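Local coordinates for protein amide synthase (Vibrio cholerae, PDB 1L5A) that acts as a free-standing nonribosomal peptide synthetase condensation enzyme, an amide synthase that probably forms an amide bond during vibriobactin biosynthesis, at residues A[37-42]-A[71-76]; A[185-190]-A[253-258]; A[309-312]-A[318-321]. One frame throughout, in Å; residues are numbered along the deposited sequence.

Contact 1. Residues A[37-42]-A[71-76]; sequences LLLRAL and IDYQDL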
loop_
_atom_site.group_PDB
_atom_site.type_symbol
_atom_site.label_atom_id
_atom_site.label_comp_id
_atom_site.label_asym_id
_atom_site.label_seq_id
_atom_site.Cartn_x
_atom_site.Cartn_y
_atom_site.Cartn_z
ATOM N N LEU A 37 -14.595 7.819 39.840
ATOM C CA LEU A 37 -13.703 7.795 38.687
ATOM C C LEU A 37 -14.075 6.712 37.644
ATOM O O LEU A 37 -13.910 6.919 36.429
ATOM C CB LEU A 37 -12.241 7.648 39.146
ATOM C CG LEU A 37 -11.649 8.821 39.973
ATOM C CD1 LEU A 37 -10.143 8.648 40.090
ATOM C CD2 LEU A 37 -11.927 10.168 39.319
ATOM N N LEU A 38 -14.603 5.577 38.101
ATOM C CA LEU A 38 -14.999 4.510 37.175
ATOM C C LEU A 38 -16.151 5.033 36.331
ATOM O O LEU A 38 -16.167 4.862 35.112
ATOM C CB LEU A 38 -15.434 3.253 37.941
ATOM C CG LEU A 38 -15.824 1.932 37.247
ATOM C CD1 LEU A 38 -17.150 2.092 36.580
ATOM C CD2 LEU A 38 -14.768 1.503 36.239
ATOM N N LEU A 39 -17.103 5.691 36.980
ATOM C CA LEU A 39 -18.249 6.242 36.275
ATOM C C LEU A 39 -17.821 7.260 35.222
ATOM O O LEU A 39 -18.352 7.270 34.108
ATOM C CB LEU A 39 -19.230 6.898 37.254
ATOM C CG LEU A 39 -20.041 6.027 38.220
ATOM C CD1 LEU A 39 -21.043 6.909 38.927
ATOM C CD2 LEU A 39 -20.783 4.930 37.478
ATOM N N ARG A 40 -16.874 8.126 35.576
ATOM C CA ARG A 40 -16.369 9.132 34.649
ATOM C C ARG A 40 -15.687 8.381 33.504
ATOM O O ARG A 40 -15.907 8.673 32.324
ATOM C CB ARG A 40 -15.350 10.019 35.361
ATOM C CG ARG A 40 -14.626 10.999 34.463
ATOM C CD ARG A 40 -15.550 12.089 33.969
ATOM N NE ARG A 40 -14.831 13.121 33.221
ATOM C CZ ARG A 40 -15.427 14.013 32.441
ATOM N NH1 ARG A 40 -16.751 13.999 32.304
ATOM N NH2 ARG A 40 -14.707 14.914 31.797
ATOM N N ALA A 41 -14.838 7.423 33.872
ATOM C CA ALA A 41 -14.141 6.609 32.883
ATOM C C ALA A 41 -15.129 5.983 31.902
ATOM O O ALA A 41 -14.903 6.048 30.689
ATOM C CB ALA A 41 -13.338 5.518 33.568
ATOM N N LEU A 42 -16.224 5.391 32.407
ATOM C CA LEU A 42 -17.195 4.766 31.514
ATOM C C LEU A 42 -17.859 5.814 30.631
ATOM O O LEU A 42 -18.041 5.591 29.441
ATOM C CB LEU A 42 -18.244 3.970 32.304
ATOM C CG LEU A 42 -19.430 3.352 31.542
ATOM C CD1 LEU A 42 -18.962 2.306 30.566
ATOM C CD2 LEU A 42 -20.377 2.727 32.518
ATOM N N ILE A 71 -25.550 6.628 31.221
ATOM C CA ILE A 71 -24.927 5.631 32.062
ATOM C C ILE A 71 -25.809 5.538 33.300
ATOM O O ILE A 71 -25.837 6.453 34.111
ATOM C CB ILE A 71 -23.538 6.038 32.504
ATOM C CG1 ILE A 71 -22.602 6.058 31.297
ATOM C CG2 ILE A 71 -23.049 5.077 33.573
ATOM C CD1 ILE A 71 -21.183 6.356 31.651
ATOM N N ASP A 72 -26.542 4.441 33.430
ATOM C CA ASP A 72 -27.428 4.246 34.559
ATOM C C ASP A 72 -26.640 3.684 35.739
ATOM O O ASP A 72 -26.196 2.529 35.720
ATOM C CB ASP A 72 -28.590 3.323 34.137
ATOM C CG ASP A 72 -29.497 2.915 35.310
ATOM O OD1 ASP A 72 -29.914 3.800 36.095
ATOM O OD2 ASP A 72 -29.808 1.698 35.439
ATOM N N TYR A 73 -26.444 4.519 36.757
ATOM C CA TYR A 73 -25.713 4.122 37.966
ATOM C C TYR A 73 -26.607 3.947 39.200
ATOM O O TYR A 73 -27.565 4.692 39.403
ATOM C CB TYR A 73 -24.657 5.164 38.319
ATOM C CG TYR A 73 -24.045 4.941 39.681
ATOM C CD1 TYR A 73 -23.215 3.862 39.919
ATOM C CD2 TYR A 73 -24.297 5.811 40.731
ATOM C CE1 TYR A 73 -22.638 3.655 41.169
ATOM C CE2 TYR A 73 -23.730 5.607 41.998
ATOM C CZ TYR A 73 -22.898 4.534 42.204
ATOM O OH TYR A 73 -22.289 4.355 43.424
ATOM N N GLN A 74 -26.281 2.968 40.032
ATOM C CA GLN A 74 -27.043 2.756 41.248
ATOM C C GLN A 74 -26.141 2.270 42.368
ATOM O O GLN A 74 -25.373 1.318 42.197
ATOM C CB GLN A 74 -28.189 1.760 41.021
ATOM C CG GLN A 74 -29.365 2.320 40.226
ATOM C CD GLN A 74 -30.432 1.271 39.912
ATOM O OE1 GLN A 74 -30.958 0.596 40.810
ATOM N NE2 GLN A 74 -30.759 1.131 38.628
ATOM N N ASP A 75 -26.206 2.970 43.497
ATOM C CA ASP A 75 -25.446 2.594 44.687
ATOM C C ASP A 75 -26.413 1.657 45.415
ATOM O O ASP A 75 -27.480 2.085 45.876
ATOM C CB ASP A 75 -25.167 3.815 45.568
ATOM C CG ASP A 75 -24.201 3.512 46.681
ATOM O OD1 ASP A 75 -24.262 2.391 47.213
ATOM O OD2 ASP A 75 -23.377 4.390 47.031
ATOM N N LEU A 76 -26.059 0.381 45.508
ATOM C CA LEU A 76 -26.933 -0.577 46.150
ATOM C C LEU A 76 -26.354 -1.074 47.440
ATOM O O LEU A 76 -26.976 -1.903 48.105
ATOM C CB LEU A 76 -27.169 -1.769 45.234
ATOM C CG LEU A 76 -27.906 -1.496 43.934
ATOM C CD1 LEU A 76 -28.050 -2.797 43.155
ATOM C CD2 LEU A 76 -29.266 -0.932 44.240
#

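Contact 2. Residues A[185-190]-A[253-258]; sequences QGYLRE and APWLWL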
loop_
_atom_site.group_PDB
_atom_site.type_symbol
_atom_site.label_atom_id
_atom_site.label_comp_id
_atom_site.label_asym_id
_atom_site.label_seq_id
_atom_site.Cartn_x
_atom_site.Cartn_y
_atom_site.Cartn_z
ATOM N N GLN A 185 -13.248 -15.684 -6.018
ATOM C CA GLN A 185 -13.845 -16.356 -7.167
ATOM C C GLN A 185 -13.024 -17.599 -7.575
ATOM O O GLN A 185 -13.561 -18.679 -7.820
ATOM C CB GLN A 185 -13.902 -15.385 -8.327
ATOM C CG GLN A 185 -14.807 -15.789 -9.453
ATOM C CD GLN A 185 -14.798 -14.741 -10.551
ATOM O OE1 GLN A 185 -13.825 -14.625 -11.309
ATOM N NE2 GLN A 185 -15.871 -13.946 -10.625
ATOM N N GLY A 186 -11.709 -17.443 -7.631
ATOM C CA GLY A 186 -10.884 -18.559 -8.022
ATOM C C GLY A 186 -10.761 -19.600 -6.944
ATOM O O GLY A 186 -10.702 -20.790 -7.239
ATOM N N TYR A 187 -10.719 -19.146 -5.695
ATOM C CA TYR A 187 -10.588 -20.023 -4.535
ATOM C C TYR A 187 -11.725 -21.031 -4.474
ATOM O O TYR A 187 -11.500 -22.225 -4.250
ATOM C CB TYR A 187 -10.605 -19.190 -3.257
ATOM C CG TYR A 187 -10.161 -19.939 -2.018
ATOM C CD1 TYR A 187 -8.949 -20.619 -1.998
ATOM C CD2 TYR A 187 -10.914 -19.899 -0.841
ATOM C CE1 TYR A 187 -8.479 -21.233 -0.845
ATOM C CE2 TYR A 187 -10.450 -20.523 0.334
ATOM C CZ TYR A 187 -9.228 -21.181 0.317
ATOM O OH TYR A 187 -8.731 -21.779 1.457
ATOM N N LEU A 188 -12.945 -20.538 -4.668
ATOM C CA LEU A 188 -14.122 -21.387 -4.624
ATOM C C LEU A 188 -14.284 -22.242 -5.874
ATOM O O LEU A 188 -14.750 -23.370 -5.782
ATOM C CB LEU A 188 -15.397 -20.550 -4.403
ATOM C CG LEU A 188 -15.416 -19.583 -3.204
ATOM C CD1 LEU A 188 -16.830 -18.983 -3.019
ATOM C CD2 LEU A 188 -14.956 -20.306 -1.951
ATOM N N ARG A 189 -13.898 -21.719 -7.034
ATOM C CA ARG A 189 -14.038 -22.469 -8.287
ATOM C C ARG A 189 -13.243 -23.762 -8.238
ATOM O O ARG A 189 -13.757 -24.842 -8.533
ATOM C CB ARG A 189 -13.566 -21.620 -9.464
ATOM C CG ARG A 189 -13.813 -22.230 -10.840
ATOM C CD ARG A 189 -13.941 -21.122 -11.882
ATOM N NE ARG A 189 -15.088 -20.261 -11.584
ATOM C CZ ARG A 189 -15.105 -18.936 -11.726
ATOM N NH1 ARG A 189 -14.025 -18.293 -12.162
ATOM N NH2 ARG A 189 -16.209 -18.252 -11.432
ATOM N N GLU A 190 -11.982 -23.640 -7.849
ATOM C CA GLU A 190 -11.100 -24.787 -7.744
ATOM C C GLU A 190 -11.291 -25.392 -6.360
ATOM O O GLU A 190 -10.312 -25.591 -5.623
ATOM C CB GLU A 190 -9.635 -24.349 -7.945
ATOM N N ALA A 253 -16.252 -32.853 5.670
ATOM C CA ALA A 253 -16.407 -31.409 5.761
ATOM C C ALA A 253 -15.121 -30.795 5.212
ATOM O O ALA A 253 -14.096 -30.741 5.886
ATOM C CB ALA A 253 -16.630 -30.989 7.211
ATOM N N PRO A 254 -15.150 -30.350 3.956
ATOM C CA PRO A 254 -13.937 -29.758 3.390
ATOM C C PRO A 254 -13.630 -28.349 3.894
ATOM O O PRO A 254 -12.509 -27.873 3.755
ATOM C CB PRO A 254 -14.210 -29.792 1.885
ATOM C CG PRO A 254 -15.679 -29.631 1.817
ATOM C CD PRO A 254 -16.195 -30.505 2.931
ATOM N N TRP A 255 -14.613 -27.686 4.490
ATOM C CA TRP A 255 -14.386 -26.333 4.959
ATOM C C TRP A 255 -14.380 -26.101 6.466
ATOM O O TRP A 255 -15.074 -26.793 7.218
ATOM C CB TRP A 255 -15.415 -25.421 4.332
ATOM C CG TRP A 255 -15.406 -25.436 2.838
ATOM C CD1 TRP A 255 -16.240 -26.138 2.014
ATOM C CD2 TRP A 255 -14.593 -24.620 1.987
ATOM N NE1 TRP A 255 -16.008 -25.792 0.701
ATOM C CE2 TRP A 255 -15.002 -24.863 0.659
ATOM C CE3 TRP A 255 -13.560 -23.700 2.223
ATOM C CZ2 TRP A 255 -14.416 -24.215 -0.431
ATOM C CZ3 TRP A 255 -12.979 -23.058 1.143
ATOM C CH2 TRP A 255 -13.412 -23.317 -0.170
ATOM N N LEU A 256 -13.573 -25.126 6.894
ATOM C CA LEU A 256 -13.487 -24.703 8.296
ATOM C C LEU A 256 -13.709 -23.202 8.221
ATOM O O LEU A 256 -12.959 -22.522 7.543
ATOM C CB LEU A 256 -12.102 -24.940 8.877
ATOM C CG LEU A 256 -12.007 -25.325 10.361
ATOM C CD1 LEU A 256 -10.651 -24.871 10.893
ATOM C CD2 LEU A 256 -13.137 -24.715 11.181
ATOM N N TRP A 257 -14.726 -22.675 8.900
ATOM C CA TRP A 257 -14.981 -21.247 8.848
ATOM C C TRP A 257 -14.264 -20.517 9.959
ATOM O O TRP A 257 -14.178 -21.016 11.086
ATOM C CB TRP A 257 -16.472 -20.954 8.907
ATOM C CG TRP A 257 -17.226 -21.371 7.674
ATOM C CD1 TRP A 257 -17.645 -22.631 7.352
ATOM C CD2 TRP A 257 -17.639 -20.522 6.595
ATOM N NE1 TRP A 257 -18.297 -22.618 6.140
ATOM C CE2 TRP A 257 -18.307 -21.340 5.652
ATOM C CE3 TRP A 257 -17.509 -19.149 6.331
ATOM C CZ2 TRP A 257 -18.850 -20.832 4.466
ATOM C CZ3 TRP A 257 -18.053 -18.639 5.146
ATOM C CH2 TRP A 257 -18.715 -19.481 4.230
ATOM N N LEU A 258 -13.754 -19.333 9.613
ATOM C CA LEU A 258 -12.991 -18.462 10.508
ATOM C C LEU A 258 -13.524 -17.052 10.551
ATOM O O LEU A 258 -14.196 -16.592 9.621
ATOM C CB LEU A 258 -11.562 -18.280 10.015
ATOM C CG LEU A 258 -10.628 -19.438 9.822
ATOM C CD1 LEU A 258 -9.385 -18.930 9.140
ATOM C CD2 LEU A 258 -10.307 -20.042 11.173
#

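Contact 3. Residues A[309-312]-A[318-321]; sequences GRYR and QDQG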
loop_
_atom_site.group_PDB
_atom_site.type_symbol
_atom_site.label_atom_id
_atom_site.label_comp_id
_atom_site.label_asym_id
_atom_site.label_seq_id
_atom_site.Cartn_x
_atom_site.Cartn_y
_atom_site.Cartn_z
ATOM N N GLY A 309 -9.337 -10.699 2.959
ATOM C CA GLY A 309 -10.390 -10.667 3.959
ATOM C C GLY A 309 -11.362 -9.503 4.101
ATOM O O GLY A 309 -12.397 -9.648 4.750
ATOM N N ARG A 310 -11.056 -8.361 3.507
ATOM C CA ARG A 310 -11.915 -7.197 3.625
ATOM C C ARG A 310 -13.087 -7.298 2.666
ATOM O O ARG A 310 -14.034 -6.487 2.731
ATOM C CB ARG A 310 -11.095 -5.926 3.351
ATOM C CG ARG A 310 -11.832 -4.632 3.566
ATOM C CD ARG A 310 -10.885 -3.459 3.703
ATOM N NE ARG A 310 -11.584 -2.277 4.209
ATOM C CZ ARG A 310 -10.988 -1.264 4.832
ATOM N NH1 ARG A 310 -9.674 -1.280 5.032
ATOM N NH2 ARG A 310 -11.700 -0.236 5.258
ATOM N N TYR A 311 -13.029 -8.285 1.767
ATOM C CA TYR A 311 -14.122 -8.493 0.802
ATOM C C TYR A 311 -15.216 -9.226 1.595
ATOM O O TYR A 311 -15.004 -10.303 2.147
ATOM C CB TYR A 311 -13.630 -9.335 -0.396
ATOM C CG TYR A 311 -14.477 -9.219 -1.658
ATOM C CD1 TYR A 311 -14.438 -8.073 -2.454
ATOM C CD2 TYR A 311 -15.333 -10.255 -2.038
ATOM C CE1 TYR A 311 -15.232 -7.961 -3.598
ATOM C CE2 TYR A 311 -16.128 -10.158 -3.167
ATOM C CZ TYR A 311 -16.081 -9.014 -3.947
ATOM O OH TYR A 311 -16.901 -8.932 -5.055
ATOM N N ARG A 312 -16.376 -8.605 1.691
ATOM C CA ARG A 312 -17.488 -9.174 2.444
ATOM C C ARG A 312 -18.023 -10.518 1.937
ATOM O O ARG A 312 -18.292 -10.703 0.741
ATOM C CB ARG A 312 -18.622 -8.148 2.498
ATOM C CG ARG A 312 -18.352 -6.980 3.445
ATOM C CD ARG A 312 -19.024 -7.277 4.752
ATOM N NE ARG A 312 -18.108 -7.451 5.867
ATOM C CZ ARG A 312 -18.315 -8.317 6.852
ATOM N NH1 ARG A 312 -19.396 -9.083 6.849
ATOM N NH2 ARG A 312 -17.446 -8.412 7.841
ATOM N N GLN A 318 -23.322 -13.171 -3.079
ATOM C CA GLN A 318 -23.921 -12.627 -4.300
ATOM C C GLN A 318 -23.122 -13.045 -5.534
ATOM O O GLN A 318 -23.692 -13.432 -6.554
ATOM C CB GLN A 318 -23.979 -11.098 -4.267
ATOM C CG GLN A 318 -25.079 -10.489 -3.417
ATOM C CD GLN A 318 -25.164 -8.976 -3.606
ATOM O OE1 GLN A 318 -25.394 -8.504 -4.728
ATOM N NE2 GLN A 318 -24.967 -8.208 -2.515
ATOM N N ASP A 319 -21.800 -12.957 -5.433
ATOM C CA ASP A 319 -20.932 -13.306 -6.544
ATOM C C ASP A 319 -21.129 -14.759 -6.956
ATOM O O ASP A 319 -21.053 -15.095 -8.135
ATOM C CB ASP A 319 -19.461 -13.071 -6.177
ATOM C CG ASP A 319 -19.098 -11.591 -6.080
ATOM O OD1 ASP A 319 -19.949 -10.708 -6.353
ATOM O OD2 ASP A 319 -17.939 -11.308 -5.723
ATOM N N GLN A 320 -21.392 -15.618 -5.982
ATOM C CA GLN A 320 -21.579 -17.035 -6.251
ATOM C C GLN A 320 -22.998 -17.389 -6.643
ATOM O O GLN A 320 -23.340 -18.559 -6.679
ATOM C CB GLN A 320 -21.190 -17.860 -5.034
ATOM C CG GLN A 320 -19.760 -17.731 -4.647
ATOM C CD GLN A 320 -18.858 -18.496 -5.569
ATOM O OE1 GLN A 320 -18.884 -19.729 -5.594
ATOM N NE2 GLN A 320 -18.049 -17.776 -6.335
ATOM N N GLY A 321 -23.836 -16.400 -6.913
ATOM C CA GLY A 321 -25.188 -16.728 -7.326
ATOM C C GLY A 321 -26.293 -16.978 -6.308
ATOM O O GLY A 321 -27.447 -17.100 -6.711
#

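Contact 1. Residues A[37-42]-A[71-76]
Leu-39 lays its branched end over one face of the Tyr-73 ring, the two side chains crossing at about a right angle. CD1 of Leu-39 stands 3.8 Å from the Tyr-73 ring centroid and 17° off the ring normal, a CH-pi contact on the half of the ring nearer CG. The second methyl, Leu-39 CD2, comes down beside Tyr-73 CD1 at 3.6 Å. The opposite face has the backbone N of Asp-75, two residues further along the strand, above it and offset toward the rim. A chi1 of 170° sets Tyr-73 CG beside its own carbonyl carbon, and from there the ring turns a face to Leu-39. One helical turn on from Leu-39, Leu-42 meets Ile-71 at a slant. The Ile-71 CD1 methyl abuts Leu-42 CG at 3.5 Å, and the branch methyl Ile-71 CG2 faces Leu-42 CD2 at 3.7 Å. The touching side-chain atoms are all carbon. They pack helix 35-47 against strand 72-75, outermost within this chain in the five-stranded mixed sheet and parallel to its neighbour, strand 107-114. Val-110 of that neighbour touches both leucines, and Phe-137 and Leu-141 of helix 131-150 also pack on Leu-42.

Contact 2. Residues A[185-190]-A[253-258]
Trp-255 reaches from its strand to helix 175-189, where the outer rim of its indole meets Tyr-187 and Leu-188. From CB, the first torsion (chi1 -58°) sets CG anti to the carbonyl carbon, and the ring system extends from the strand toward the helix. On the five-membered ring, NE1 donates a hydrogen bond to the carbonyl O of Pro-192, with a weak second one to Asp-193 O, tying the indole to the chain just beyond the helix. Further out, the six-membered ring carries the contact. CZ3 of Trp-255 lies 3.7 Å from Tyr-187 CE2, which sits at the indole edge in its plane. At the tip, Trp-255 CH2 is 4.1 Å from Tyr-187 CE2 and also meets the Leu-188 CD2 methyl at 3.8 Å. The two rings form an offset edge-to-face pair, the indole edge directed at the phenol face, with planes at 71° and centroids of the Tyr-187 ring and the Trp-255 six-membered ring 5.8 Å apart. The hydroxyl of Tyr-187 is hydrogen-bonded to Leu-282 N, which helps to fix the phenol. The C-terminal turn of helix 175-189 is thereby laid over the antiparallel pair of strands 255-260 and 277-282; Pro-280 and Leu-282 of the latter touch the indole, and Leu-281 touches Tyr-187.

Contact 3. Residues A[309-312]-A[318-321]
Tyr-311 OH donates a hydrogen bond to Asp-319 OD2 at 2.7 Å, joining the residue just ahead of the N-cap of helix 313-319 to that helix's last turn. The carboxylate accepts through the syn lone pair of OD2, on the side of its other oxygen. OD2 lies at the phenol edge, in the ring plane, and is 3.3 Å from Tyr-311 CE2, while the carboxylate itself is twisted 42° against the ring. The two side chains come from opposite directions, CB of Asp-319 already directed toward the tyrosine segment. CB of Tyr-311 is not so directed, and a chi1 of -160°, with CG opposite the backbone N, carries the hydroxyl across. The other carboxylate oxygen, OD1, accepts from NE2 of Gln-315, one turn earlier in the same helix, so both oxygens of Asp-319 are engaged. Lys-181 of helix 175-189 packs on both Tyr-311 and Asp-319. The ring of Tyr-177 also meets that of Tyr-311. Right after Asp-319 the helix stops. Gly-321, at phi 86°, is the C-prime residue of a Schellman motif, in which Gly-321 N bonds to Gln-318 O at 3.0 Å and Leu-322 N to Glu-317 O, a classic glycine-terminated end to a short helix.

In the fold
Contacts 2 and 3 are neighbours, their centres about 12 Å apart, and they touch where Leu-188 packs on Gln-320; helix 175-189 serves both. Contact 1 lies on the other side of the chain's centre, its centre about 47 Å from that of contact 2 and about 43 Å from that of contact 3. This separation fits the two-lobed build of condensation domains, with contact 1 in the N-terminal lobe and the other two in the C-terminal lobe. The family's HHxxxDG motif, taken as the active-site signature of condensation domains, runs from the end of strand 117-125 into the start of helix 131-150; contact 1 packs on the flank of that helix, at one edge of the same sheet.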